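Local coordinates for protein endo-1,4-beta-xylanase (Pseudoalteromonas haloplanktis, PDB 1H12) that hydrolyses internal beta-1,4 linkages of xylan as a cold-adapted family 8 glycoside hydrolase, and probably acts on related beta-glucans too, at residues V216-Q219 and A220-N223; N155-R159 and W160-G164; Y266-N269 and G270-N273; Q276-F280 and D281-V285; S35-D38 and N39-Y43. All blocks are in the same frame, centred on the assembly; numbering follows the deposited sequence. Where two conformers were deposited one is given.

Contact 1 of 5, residues V216-Q219 and A220-N223; sequences VTNQ and ADKN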
loop_
_atom_site.group_PDB
_atom_site.type_symbol
_atom_site.label_atom_id
_atom_site.label_comp_id
_atom_site.label_asym_id
_atom_site.label_seq_id
_atom_site.Cartn_x
_atom_site.Cartn_y
_atom_site.Cartn_z
ATOM N N VAL A 216 -7.522 12.319 15.378
ATOM C CA VAL A 216 -8.755 13.118 15.188
ATOM C C VAL A 216 -9.011 13.849 16.541
ATOM O O VAL A 216 -8.530 13.458 17.520
ATOM C CB VAL A 216 -9.914 12.268 14.709
ATOM C CG1 VAL A 216 -9.630 11.776 13.305
ATOM C CG2 VAL A 216 -10.249 11.136 15.662
ATOM N N THR A 217 -9.923 14.807 16.515
ATOM C CA THR A 217 -10.130 15.594 17.750
ATOM C C THR A 217 -11.539 15.630 18.199
ATOM O O THR A 217 -11.874 16.597 18.855
ATOM C CB THR A 217 -9.792 17.032 17.703
ATOM O OG1 THR A 217 -10.542 17.542 16.568
ATOM C CG2 THR A 217 -8.225 17.257 17.494
ATOM N N ASN A 218 -12.281 14.593 17.997
ATOM C CA ASN A 218 -13.558 14.412 18.671
ATOM C C ASN A 218 -13.713 12.936 19.052
ATOM O O ASN A 218 -13.252 12.038 18.357
ATOM C CB ASN A 218 -14.719 14.941 17.853
ATOM C CG ASN A 218 -15.035 14.093 16.551
ATOM O OD1 ASN A 218 -15.868 13.167 16.578
ATOM N ND2 ASN A 218 -14.352 14.390 15.389
ATOM N N GLN A 219 -14.416 12.728 20.162
ATOM C CA GLN A 219 -14.574 11.395 20.718
ATOM C C GLN A 219 -15.301 10.459 19.773
ATOM O O GLN A 219 -14.883 9.272 19.658
ATOM C CB GLN A 219 -15.391 11.529 22.005
ATOM C CG GLN A 219 -15.633 10.189 22.695
ATOM C CD GLN A 219 -16.480 10.313 23.939
ATOM O OE1 GLN A 219 -16.122 11.093 24.844
ATOM N NE2 GLN A 219 -17.551 9.565 24.002
ATOM N N ALA A 220 -16.335 10.881 19.097
ATOM C CA ALA A 220 -17.064 9.963 18.229
ATOM C C ALA A 220 -16.148 9.422 17.156
ATOM O O ALA A 220 -16.155 8.247 16.849
ATOM C CB ALA A 220 -18.282 10.633 17.645
ATOM N N ASP A 221 -15.363 10.302 16.534
ATOM C CA ASP A 221 -14.454 9.882 15.464
ATOM C C ASP A 221 -13.310 9.025 15.948
ATOM O O ASP A 221 -12.883 8.118 15.247
ATOM C CB ASP A 221 -13.959 11.044 14.618
ATOM C CG ASP A 221 -15.025 11.555 13.645
ATOM O OD1 ASP A 221 -15.947 10.817 13.270
ATOM O OD2 ASP A 221 -14.975 12.743 13.212
ATOM N N LYS A 222 -12.813 9.291 17.158
ATOM C CA LYS A 222 -11.810 8.444 17.718
ATOM C C LYS A 222 -12.330 6.998 17.835
ATOM O O LYS A 222 -11.662 6.024 17.471
ATOM C CB LYS A 222 -11.345 8.947 19.051
ATOM C CG LYS A 222 -10.389 8.119 19.707
ATOM C CD LYS A 222 -9.835 8.759 20.931
ATOM C CE LYS A 222 -8.632 8.015 21.398
ATOM N NZ LYS A 222 -7.926 8.801 22.535
ATOM N N ASN A 223 -13.520 6.888 18.404
ATOM C CA ASN A 223 -14.143 5.583 18.540
ATOM C C ASN A 223 -14.444 4.925 17.194
ATOM O O ASN A 223 -14.221 3.717 17.022
ATOM C CB ASN A 223 -15.390 5.692 19.433
ATOM C CG ASN A 223 -15.047 5.817 20.878
ATOM O OD1 ASN A 223 -14.902 6.965 21.444
ATOM N ND2 ASN A 223 -14.914 4.730 21.490
#
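N218 sets CG between its backbone N and its carbonyl carbon (chi1 70°), and D221 sets CG anti to its own carbonyl carbon (chi1 -76°). These two torsions bring amide and carboxylate together at the start of helix 219-243. N218 is the N-cap. Its OD1 accepts from D221 N at 2.9 Å. That donor stands above the amide carbonyl plane. The other branch of the same amide is used as well: N218 ND2 donates to D221 OD2 at 2.8 Å. The acceptor lies in the amide plane, but the carboxylate is met from above its own plane. The two flat groups are 66° apart. One bond through each branch of the amide, OD1 and ND2, fixes its rotation. This differs from a classical capping box, because the return bond comes from the side-chain N. The other carboxylate oxygen, D221 OD1, makes a salt bridge to K180 NZ on helix 168-182. The first backbone bonds of the helix follow directly: K222 N to N218 O at 3.0 Å, then N223 N to Q219 O at 3.0 Å. Most of this corner faces solvent, yet V216 packs on I173 and L176 of helix 168-182. V216 also meets the new helix through CG2, which lies 3.9 Å from D221 CB and 3.5 Å from the backbone N of K222.

Contact 2 of 5, residues N155-R159 and W160-G164; sequences NASAR and WGNSG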
loop_
_atom_site.group_PDB
_atom_site.type_symbol
_atom_site.label_atom_id
_atom_site.label_comp_id
_atom_site.label_asym_id
_atom_site.label_seq_id
_atom_site.Cartn_x
_atom_site.Cartn_y
_atom_site.Cartn_z
ATOM N N ASN A 155 0.849 12.577 8.945
ATOM C CA ASN A 155 2.268 12.566 9.281
ATOM C C ASN A 155 2.967 13.867 8.883
ATOM O O ASN A 155 3.808 14.359 9.611
ATOM C CB ASN A 155 2.941 11.352 8.666
ATOM C CG ASN A 155 2.689 10.069 9.445
ATOM O OD1 ASN A 155 1.768 9.236 8.981
ATOM N ND2 ASN A 155 3.350 9.870 10.481
ATOM N N ALA A 156 2.598 14.418 7.715
ATOM C CA ALA A 156 3.178 15.700 7.271
ATOM C C ALA A 156 2.828 16.796 8.266
ATOM O O ALA A 156 3.708 17.603 8.637
ATOM C CB ALA A 156 2.655 16.005 5.891
ATOM N N SER A 157 1.582 16.850 8.708
ATOM C CA SER A 157 1.210 17.802 9.744
ATOM C C SER A 157 2.095 17.655 10.965
ATOM O O SER A 157 2.585 18.658 11.515
ATOM C CB SER A 157 -0.244 17.538 10.141
ATOM O OG SER A 157 -0.601 18.299 11.291
ATOM N N ALA A 158 2.271 16.438 11.421
ATOM C CA ALA A 158 3.034 16.204 12.637
ATOM C C ALA A 158 4.485 16.598 12.497
ATOM O O ALA A 158 5.075 17.120 13.433
ATOM C CB ALA A 158 2.927 14.752 13.052
ATOM N N ARG A 159 5.099 16.339 11.351
ATOM C CA ARG A 159 6.508 16.605 11.160
ATOM C C ARG A 159 6.800 18.049 10.831
ATOM O O ARG A 159 7.833 18.581 11.265
ATOM C CB ARG A 159 7.128 15.705 10.097
ATOM C CG ARG A 159 7.018 14.193 10.410
ATOM C CD ARG A 159 7.989 13.373 9.627
ATOM N NE ARG A 159 9.339 13.569 10.173
ATOM C CZ ARG A 159 10.435 12.987 9.716
ATOM N NH1 ARG A 159 11.586 13.198 10.343
ATOM N NH2 ARG A 159 10.396 12.178 8.646
ATOM N N TRP A 160 5.935 18.670 10.044
ATOM C CA TRP A 160 6.230 19.945 9.425
ATOM C C TRP A 160 5.355 21.106 9.841
ATOM O O TRP A 160 5.663 22.272 9.528
ATOM C CB TRP A 160 6.190 19.772 7.887
ATOM C CG TRP A 160 7.077 18.736 7.352
ATOM C CD1 TRP A 160 8.297 18.357 7.825
ATOM C CD2 TRP A 160 6.811 17.863 6.216
ATOM N NE1 TRP A 160 8.799 17.321 7.093
ATOM C CE2 TRP A 160 7.906 17.007 6.085
ATOM C CE3 TRP A 160 5.754 17.733 5.333
ATOM C CZ2 TRP A 160 8.000 16.057 5.077
ATOM C CZ3 TRP A 160 5.829 16.794 4.325
ATOM C CH2 TRP A 160 6.927 15.948 4.211
ATOM N N GLY A 161 4.232 20.834 10.490
ATOM C CA GLY A 161 3.272 21.863 10.828
ATOM C C GLY A 161 2.465 22.308 9.624
ATOM O O GLY A 161 2.652 21.812 8.479
ATOM N N ASN A 162 1.568 23.243 9.873
ATOM C CA ASN A 162 0.473 23.552 8.976
ATOM C C ASN A 162 0.433 25.002 8.508
ATOM O O ASN A 162 -0.604 25.444 8.044
ATOM C CB ASN A 162 -0.818 23.144 9.673
ATOM C CG ASN A 162 -0.818 21.646 9.899
ATOM O OD1 ASN A 162 -0.798 20.882 8.917
ATOM N ND2 ASN A 162 -0.756 21.209 11.154
ATOM N N SER A 163 1.594 25.666 8.584
ATOM C CA SER A 163 1.587 27.098 8.231
ATOM C C SER A 163 2.284 27.398 6.912
ATOM O O SER A 163 2.469 28.567 6.573
ATOM C CB SER A 163 2.380 27.828 9.341
ATOM O OG SER A 163 1.708 27.779 10.563
ATOM N N GLY A 164 2.669 26.386 6.162
ATOM C CA GLY A 164 3.267 26.536 4.836
ATOM C C GLY A 164 2.234 26.543 3.745
ATOM O O GLY A 164 1.108 26.991 3.889
#
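W160 N reaches back to A156 O at 2.8 Å, and G161 N to S157 O at 2.9 Å. These are the last two turn-to-turn bonds of helix 143-160. The first runs nearly in line with its carbonyl; the second comes from above the carbonyl plane. G161 then leaves the helix with a phi of 75°, a value that favours glycine. The indole of W160 turns back along the helix, because CG sits anti to the carbonyl carbon (chi1 -56°). Its six-membered ring comes against A156, with CE3 3.6 Å from A156 CB. Over one face of the five-membered ring lies R159 CB, 3.9 Å from the centroid, a CH-pi contact. W160 NE1 bonds N91 OD1, and F96 meets the indole edge-to-face. With an alanine here, N91 would probably lose this donor and a gap would open beside A156 and F96. On another side of the helix S157 OG is anti to its backbone N and receives N162 ND2 at 2.9 Å. S157 OG lies in the plane of the N162 amide, and the bond is nearly straight (168°). N162 OD1 takes Y169 N of helix 168-182, so this one amide joins two helices. The whole is a helix C-terminus closed by a glycine at the C' position, with the last helical residue, a tryptophan, packed back on the preceding turn.

Contact 3 of 5, residues Y266-N269 and G270-N273; sequences YIFN and GQAN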
loop_
_atom_site.group_PDB
_atom_site.type_symbol
_atom_site.label_atom_id
_atom_site.label_comp_id
_atom_site.label_asym_id
_atom_site.label_seq_id
_atom_site.Cartn_x
_atom_site.Cartn_y
_atom_site.Cartn_z
ATOM N N TYR A 266 -15.925 -13.622 -11.800
ATOM C CA TYR A 266 -16.324 -12.244 -12.097
ATOM C C TYR A 266 -17.654 -11.932 -11.463
ATOM O O TYR A 266 -18.566 -12.785 -11.407
ATOM C CB TYR A 266 -16.371 -12.064 -13.615
ATOM C CG TYR A 266 -15.007 -12.094 -14.241
ATOM C CD1 TYR A 266 -14.187 -10.975 -14.164
ATOM C CD2 TYR A 266 -14.472 -13.223 -14.829
ATOM C CE1 TYR A 266 -12.931 -11.002 -14.696
ATOM C CE2 TYR A 266 -13.178 -13.249 -15.354
ATOM C CZ TYR A 266 -12.430 -12.093 -15.314
ATOM O OH TYR A 266 -11.173 -12.045 -15.840
ATOM N N ILE A 267 -17.756 -10.692 -10.978
ATOM C CA ILE A 267 -18.982 -10.177 -10.371
ATOM C C ILE A 267 -19.432 -8.805 -10.892
ATOM O O ILE A 267 -20.513 -8.379 -10.551
ATOM C CB ILE A 267 -18.900 -10.124 -8.861
ATOM C CG1 ILE A 267 -17.777 -9.263 -8.352
ATOM C CG2 ILE A 267 -18.836 -11.486 -8.229
ATOM C CD1 ILE A 267 -17.909 -8.807 -6.924
ATOM N N PHE A 268 -18.635 -8.092 -11.652
ATOM C CA PHE A 268 -19.075 -6.801 -12.177
ATOM C C PHE A 268 -18.410 -6.455 -13.498
ATOM O O PHE A 268 -17.255 -6.853 -13.774
ATOM C CB PHE A 268 -18.866 -5.637 -11.142
ATOM C CG PHE A 268 -17.432 -5.262 -10.869
ATOM C CD1 PHE A 268 -16.766 -4.332 -11.659
ATOM C CD2 PHE A 268 -16.708 -5.878 -9.866
ATOM C CE1 PHE A 268 -15.427 -3.999 -11.429
ATOM C CE2 PHE A 268 -15.372 -5.514 -9.684
ATOM C CZ PHE A 268 -14.767 -4.629 -10.501
ATOM N N ASN A 269 -19.128 -5.708 -14.338
ATOM C CA ASN A 269 -18.595 -5.250 -15.607
ATOM C C ASN A 269 -17.441 -4.273 -15.384
ATOM O O ASN A 269 -17.588 -3.315 -14.676
ATOM C CB ASN A 269 -19.678 -4.587 -16.432
ATOM C CG ASN A 269 -20.624 -5.570 -17.108
ATOM O OD1 ASN A 269 -21.856 -5.209 -17.392
ATOM N ND2 ASN A 269 -20.166 -6.707 -17.409
ATOM N N GLY A 270 -16.325 -4.584 -16.012
ATOM C CA GLY A 270 -15.085 -3.808 -15.847
ATOM C C GLY A 270 -14.060 -4.475 -14.952
ATOM O O GLY A 270 -12.932 -3.976 -14.835
ATOM N N GLN A 271 -14.411 -5.550 -14.273
ATOM C CA GLN A 271 -13.510 -6.210 -13.304
ATOM C C GLN A 271 -12.331 -6.738 -14.050
ATOM O O GLN A 271 -12.414 -7.428 -15.062
ATOM C CB GLN A 271 -14.271 -7.328 -12.632
ATOM C CG GLN A 271 -13.503 -8.095 -11.612
ATOM C CD GLN A 271 -14.337 -9.169 -10.945
ATOM O OE1 GLN A 271 -13.739 -10.163 -10.336
ATOM N NE2 GLN A 271 -15.595 -9.031 -10.996
ATOM N N ALA A 272 -11.128 -6.462 -13.518
ATOM C CA ALA A 272 -9.929 -6.793 -14.283
ATOM C C ALA A 272 -9.530 -8.272 -14.250
ATOM O O ALA A 272 -8.976 -8.776 -15.182
ATOM C CB ALA A 272 -8.713 -5.981 -13.656
ATOM N N ASN A 273 -9.790 -8.972 -13.148
ATOM C CA ASN A 273 -9.340 -10.360 -12.917
ATOM C C ASN A 273 -10.368 -11.030 -12.045
ATOM O O ASN A 273 -11.042 -10.332 -11.272
ATOM C CB ASN A 273 -7.941 -10.309 -12.108
ATOM C CG ASN A 273 -6.865 -9.784 -12.891
ATOM O OD1 ASN A 273 -6.551 -10.332 -13.998
ATOM N ND2 ASN A 273 -6.315 -8.724 -12.444
#
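F268 and Q271 form the tight part of this type II beta turn, which runs from F268 to Q271. Q271 N donates to F268 O at 3.2 Å, from above the carbonyl plane. The F268 ring folds over the turn because CG sits between the backbone N and the carbonyl carbon (chi1 69°). Q271 CB lies over one face of that ring, 3.6 Å from its centroid, in a CH-pi contact. The extended Q271 chain then passes toward Y266 and I267. Replacing the F268 ring by a leucine is likely to take the flat face from Q271 CB and disturb the packing on I195. G270 has a positive phi of 103°, and a CB there would collide with N269 O. The other side is looser and faces solvent. The ring of Y266 is exposed. Q271 CB and O lie at its edge, and Y266 CD1 is 3.7 Å from Q271 CD. Further along the ring, Y266 CE1 comes 3.6 Å from Q271 O. N269, G270 and A272 are also exposed at the bend. The chemistry is thus mixed: one backbone bond sets the turn, and the carbon chain of a buried glutamine packs against a phenylalanine face and the edge of a tyrosine.

Contact 4 of 5, residues Q276-F280 and D281-V285; sequences QWYEF and DAWRV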
loop_
_atom_site.group_PDB
_atom_site.type_symbol
_atom_site.label_atom_id
_atom_site.label_comp_id
_atom_site.label_asym_id
_atom_site.label_seq_id
_atom_site.Cartn_x
_atom_site.Cartn_y
_atom_site.Cartn_z
ATOM N N GLN A 276 -10.880 -14.389 -6.964
ATOM C CA GLN A 276 -10.153 -15.336 -6.123
ATOM C C GLN A 276 -8.706 -15.426 -6.510
ATOM O O GLN A 276 -7.943 -16.203 -5.902
ATOM C CB GLN A 276 -10.789 -16.738 -6.120
ATOM C CG GLN A 276 -10.467 -17.630 -7.321
ATOM C CD GLN A 276 -11.177 -17.312 -8.572
ATOM O OE1 GLN A 276 -12.036 -16.410 -8.616
ATOM N NE2 GLN A 276 -10.916 -18.069 -9.615
ATOM N N TRP A 277 -8.263 -14.652 -7.485
ATOM C CA TRP A 277 -6.840 -14.666 -7.785
ATOM C C TRP A 277 -6.042 -13.967 -6.703
ATOM O O TRP A 277 -6.417 -12.907 -6.216
ATOM C CB TRP A 277 -6.563 -13.895 -9.093
ATOM C CG TRP A 277 -6.853 -14.657 -10.335
ATOM C CD1 TRP A 277 -7.535 -15.824 -10.456
ATOM C CD2 TRP A 277 -6.410 -14.326 -11.648
ATOM N NE1 TRP A 277 -7.539 -16.228 -11.772
ATOM C CE2 TRP A 277 -6.833 -15.338 -12.501
ATOM C CE3 TRP A 277 -5.709 -13.278 -12.163
ATOM C CZ2 TRP A 277 -6.550 -15.352 -13.864
ATOM C CZ3 TRP A 277 -5.400 -13.298 -13.541
ATOM C CH2 TRP A 277 -5.840 -14.349 -14.329
ATOM N N TYR A 278 -4.901 -14.587 -6.363
ATOM C CA TYR A 278 -3.797 -13.891 -5.750
ATOM C C TYR A 278 -3.090 -13.215 -6.890
ATOM O O TYR A 278 -2.449 -13.872 -7.728
ATOM C CB TYR A 278 -2.886 -14.869 -4.998
ATOM C CG TYR A 278 -1.558 -14.313 -4.565
ATOM C CD1 TYR A 278 -1.404 -13.650 -3.373
ATOM C CD2 TYR A 278 -0.452 -14.430 -5.370
ATOM C CE1 TYR A 278 -0.153 -13.158 -2.984
ATOM C CE2 TYR A 278 0.768 -13.961 -5.000
ATOM C CZ TYR A 278 0.945 -13.328 -3.800
ATOM O OH TYR A 278 2.203 -12.872 -3.447
ATOM N N GLU A 279 -3.240 -11.910 -6.993
ATOM C CA GLU A 279 -2.701 -11.115 -8.082
ATOM C C GLU A 279 -2.046 -9.865 -7.503
ATOM O O GLU A 279 -1.634 -9.827 -6.345
ATOM C CB GLU A 279 -3.769 -10.883 -9.168
ATOM C CG GLU A 279 -5.079 -10.342 -8.672
ATOM C CD GLU A 279 -4.947 -9.159 -7.725
ATOM O OE1 GLU A 279 -4.971 -7.977 -8.158
ATOM O OE2 GLU A 279 -4.745 -9.456 -6.510
ATOM N N PHE A 280 -1.900 -8.819 -8.310
ATOM C CA PHE A 280 -1.130 -7.662 -7.931
ATOM C C PHE A 280 -1.606 -6.987 -6.651
ATOM O O PHE A 280 -0.780 -6.653 -5.819
ATOM C CB PHE A 280 -1.098 -6.700 -9.125
ATOM C CG PHE A 280 -0.756 -7.484 -10.433
ATOM C CD1 PHE A 280 0.553 -7.889 -10.645
ATOM C CD2 PHE A 280 -1.769 -8.002 -11.307
ATOM C CE1 PHE A 280 0.903 -8.665 -11.767
ATOM C CE2 PHE A 280 -1.387 -8.772 -12.403
ATOM C CZ PHE A 280 -0.071 -9.088 -12.610
ATOM N N ASP A 281 -2.909 -6.771 -6.490
ATOM C CA ASP A 281 -3.392 -6.211 -5.251
ATOM C C ASP A 281 -3.055 -7.144 -4.077
ATOM O O ASP A 281 -2.549 -6.716 -3.045
ATOM C CB ASP A 281 -4.895 -5.953 -5.261
ATOM C CG ASP A 281 -5.306 -4.610 -5.776
ATOM O OD1 ASP A 281 -4.397 -3.831 -6.241
ATOM O OD2 ASP A 281 -6.488 -4.242 -5.708
ATOM N N ALA A 282 -3.370 -8.426 -4.255
ATOM C CA ALA A 282 -3.202 -9.394 -3.186
ATOM C C ALA A 282 -1.800 -9.480 -2.680
ATOM O O ALA A 282 -1.583 -9.823 -1.511
ATOM C CB ALA A 282 -3.741 -10.740 -3.602
ATOM N N TRP A 283 -0.800 -9.186 -3.506
ATOM C CA TRP A 283 0.583 -9.158 -3.066
ATOM C C TRP A 283 0.742 -8.368 -1.770
ATOM O O TRP A 283 1.592 -8.695 -0.943
ATOM C CB TRP A 283 1.531 -8.494 -4.049
ATOM C CG TRP A 283 1.756 -9.143 -5.386
ATOM C CD1 TRP A 283 1.265 -10.326 -5.877
ATOM C CD2 TRP A 283 2.550 -8.580 -6.428
ATOM N NE1 TRP A 283 1.724 -10.512 -7.147
ATOM C CE2 TRP A 283 2.500 -9.441 -7.507
ATOM C CE3 TRP A 283 3.314 -7.411 -6.536
ATOM C CZ2 TRP A 283 3.167 -9.149 -8.679
ATOM C CZ3 TRP A 283 3.972 -7.132 -7.667
ATOM C CH2 TRP A 283 3.883 -7.979 -8.740
ATOM N N ARG A 284 -0.002 -7.264 -1.670
ATOM C CA ARG A 284 0.209 -6.339 -0.572
ATOM C C ARG A 284 -0.381 -6.812 0.745
ATOM O O ARG A 284 -0.071 -6.219 1.773
ATOM C CB ARG A 284 -0.399 -4.947 -0.930
ATOM C CG ARG A 284 0.221 -4.326 -2.160
ATOM C CD ARG A 284 -0.129 -2.864 -2.323
ATOM N NE ARG A 284 -1.541 -2.521 -2.486
ATOM C CZ ARG A 284 -2.189 -2.514 -3.635
ATOM N NH1 ARG A 284 -1.655 -3.019 -4.712
ATOM N NH2 ARG A 284 -3.357 -1.970 -3.707
ATOM N N VAL A 285 -1.224 -7.822 0.722
ATOM C CA VAL A 285 -1.890 -8.235 1.950
ATOM C C VAL A 285 -0.894 -8.652 3.018
ATOM O O VAL A 285 -0.951 -8.133 4.141
ATOM C CB VAL A 285 -2.936 -9.312 1.702
ATOM C CG1 VAL A 285 -3.568 -9.750 3.003
ATOM C CG2 VAL A 285 -4.013 -8.848 0.731
HETATM O O HOH W 1 2.449 -11.360 -1.167
#
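The aromatic cluster of Y278, F280 and W283 stands beside the xylose pocket. The side chain of W283 is about 5 Å from the bound sugar. Its NE1 bonds the O of Q327, and it also touches N382; both residues line the pocket. F280 lies alongside W283 and points the same way. The edge of its ring is turned to the indole face in an offset edge-to-face pair, with the F280 centroid 5.4 Å from that of the W283 six-membered ring and planes 60° apart. F280 CA sits almost straight above the W283 five-membered ring, 3.9 Å from its centroid. The Y278 side chain crosses that of W283 at about a right angle. Its OH meets a water at 2.7 Å, which donates to W283 O, and also bonds Q344. The buried carboxylate of E279 holds the bend. CG stands between the backbone N and the carbonyl carbon (chi1 52°) and the chain bends again at chi2, turning the carboxylate to two following amides. OE1 accepts from D281 N at 2.9 Å, and OE2 from A282 N at 2.8 Å. W283 N reaches E279 O at 3.0 Å. D281 OD1 makes a salt bridge to R284 NH1 at 3.2 Å, its hydrogen bonds weak; NH1 also bonds Y381 OH, and NH2 pairs with D144 and E78. The bend joins strand 277-278, paired with strand 329-330, to helix 283-296. Helix 379-392 packs against it through Y381 and L385.

Contact 5 of 5, residues S35-D38 and N39-Y43; sequences STFD and NMFGY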
loop_
_atom_site.group_PDB
_atom_site.type_symbol
_atom_site.label_atom_id
_atom_site.label_comp_id
_atom_site.label_asym_id
_atom_site.label_seq_id
_atom_site.Cartn_x
_atom_site.Cartn_y
_atom_site.Cartn_z
ATOM N N SER A 35 19.526 6.108 -1.289
ATOM C CA SER A 35 19.703 6.069 -2.758
ATOM C C SER A 35 18.447 5.578 -3.481
ATOM O O SER A 35 18.201 5.982 -4.597
ATOM C CB SER A 35 20.913 5.170 -3.136
ATOM O OG SER A 35 20.695 3.834 -2.793
ATOM N N THR A 36 17.681 4.700 -2.850
ATOM C CA THR A 36 16.432 4.226 -3.430
ATOM C C THR A 36 15.520 5.457 -3.649
ATOM O O THR A 36 14.959 5.626 -4.737
ATOM C CB THR A 36 15.796 3.199 -2.554
ATOM O OG1 THR A 36 16.650 2.013 -2.467
ATOM C CG2 THR A 36 14.476 2.746 -3.055
ATOM N N PHE A 37 15.347 6.284 -2.630
ATOM C CA PHE A 37 14.515 7.450 -2.789
ATOM C C PHE A 37 15.115 8.377 -3.834
ATOM O O PHE A 37 14.409 8.868 -4.735
ATOM C CB PHE A 37 14.334 8.195 -1.453
ATOM C CG PHE A 37 13.382 9.344 -1.559
ATOM C CD1 PHE A 37 13.790 10.590 -2.004
ATOM C CD2 PHE A 37 12.049 9.179 -1.234
ATOM C CE1 PHE A 37 12.858 11.623 -2.174
ATOM C CE2 PHE A 37 11.139 10.181 -1.348
ATOM C CZ PHE A 37 11.535 11.419 -1.829
ATOM N N ASP A 38 16.406 8.621 -3.772
ATOM C CA ASP A 38 17.021 9.569 -4.699
ATOM C C ASP A 38 16.883 9.159 -6.119
ATOM O O ASP A 38 16.715 9.983 -7.008
ATOM C CB ASP A 38 18.495 9.738 -4.366
ATOM C CG ASP A 38 18.721 10.533 -3.066
ATOM O OD1 ASP A 38 17.756 11.101 -2.527
ATOM O OD2 ASP A 38 19.865 10.491 -2.551
ATOM N N ASN A 39 16.978 7.857 -6.374
ATOM C CA ASN A 39 16.846 7.392 -7.750
ATOM C C ASN A 39 15.406 7.381 -8.230
ATOM O O ASN A 39 15.116 7.663 -9.391
ATOM C CB ASN A 39 17.414 5.965 -7.889
ATOM C CG ASN A 39 18.900 5.894 -7.713
ATOM O OD1 ASN A 39 19.581 6.857 -7.920
ATOM N ND2 ASN A 39 19.401 4.672 -7.327
ATOM N N MET A 40 14.460 7.057 -7.330
ATOM C CA MET A 40 13.041 7.093 -7.702
ATOM C C MET A 40 12.572 8.528 -7.962
ATOM O O MET A 40 11.703 8.751 -8.804
ATOM C CB MET A 40 12.230 6.418 -6.626
ATOM C CG MET A 40 10.713 6.486 -6.866
ATOM S SD MET A 40 9.857 5.529 -5.600
ATOM C CE MET A 40 8.208 6.149 -5.792
ATOM N N PHE A 41 13.118 9.490 -7.219
ATOM C CA PHE A 41 12.724 10.881 -7.255
ATOM C C PHE A 41 13.712 11.758 -8.049
ATOM O O PHE A 41 13.526 12.935 -8.111
ATOM C CB PHE A 41 12.466 11.412 -5.867
ATOM C CG PHE A 41 11.159 10.898 -5.267
ATOM C CD1 PHE A 41 11.078 9.612 -4.744
ATOM C CD2 PHE A 41 10.035 11.694 -5.225
ATOM C CE1 PHE A 41 9.910 9.164 -4.213
ATOM C CE2 PHE A 41 8.865 11.239 -4.679
ATOM C CZ PHE A 41 8.772 10.004 -4.192
ATOM N N GLY A 42 14.649 11.162 -8.725
ATOM C CA GLY A 42 15.647 11.902 -9.489
ATOM C C GLY A 42 15.315 11.854 -10.963
ATOM O O GLY A 42 14.627 10.964 -11.453
ATOM N N TYR A 43 15.865 12.826 -11.702
ATOM C CA TYR A 43 15.532 12.962 -13.109
ATOM C C TYR A 43 16.475 12.129 -13.965
ATOM O O TYR A 43 17.191 12.655 -14.851
ATOM C CB TYR A 43 15.511 14.434 -13.524
ATOM C CG TYR A 43 14.429 15.288 -12.860
ATOM C CD1 TYR A 43 13.322 14.767 -12.248
ATOM C CD2 TYR A 43 14.505 16.634 -13.017
ATOM C CE1 TYR A 43 12.379 15.553 -11.662
ATOM C CE2 TYR A 43 13.546 17.485 -12.490
ATOM C CZ TYR A 43 12.458 16.896 -11.791
ATOM O OH TYR A 43 11.534 17.670 -11.237
#
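The rings of F37 and F41 lie nearly parallel, one helical turn apart, as an offset stack. Their planes are 6° apart and their centroids 3.9 Å. F41 CD1 sits over the centre of the F37 ring, and F37 CZ over the centre of the F41 ring. The closest carbons, F37 CE2 and F41 CE1, are 3.3 Å apart. The two first torsions differ: F37 has CG anti to the backbone N (chi1 -175°), while F41 has CG anti to the carbonyl carbon (chi1 -74°). That difference lets the later ring lean back onto the earlier one. F37 O also lies at the edge of the F41 ring, in its plane. The same oxygen accepts from F41 N at 2.9 Å. Two more helical bonds precede it, N39 N to S35 O at 2.9 Å and M40 N to T36 O at 3.0 Å. F41 then leaves helical geometry, and G42 follows where a CB would strike D38 O. N39 ND2 bonds Q373 OE1. The stack lies against E95 of helix 93-107, and F41 also reaches L99 there and Y50 on strand 50-55. T36 and M40 pack on helix 379-392, and M40 touches I64 of strand 58-66.

All five contacts are local, and they follow one another along the chain without nesting or crossing. Contact 5 ends helix 29-40. Contact 2 ends helix 143-160 and leads into the loop before helix 168-182. Contact 1 closes the short loop between helices 206-215 and 219-243. Helix 168-182 receives side chains from both contacts 2 and 1, whose nearest atoms are about 10 Å apart. Contact 3 is a turn in the long loop after helix 219-243. Contact 4 carries the chain from strand 277-278 into helix 283-296. Contacts 3 and 4 touch, N273 ND2 lying 4.3 Å from E279 CG. Contacts 5 and 4 both pack on helix 379-392.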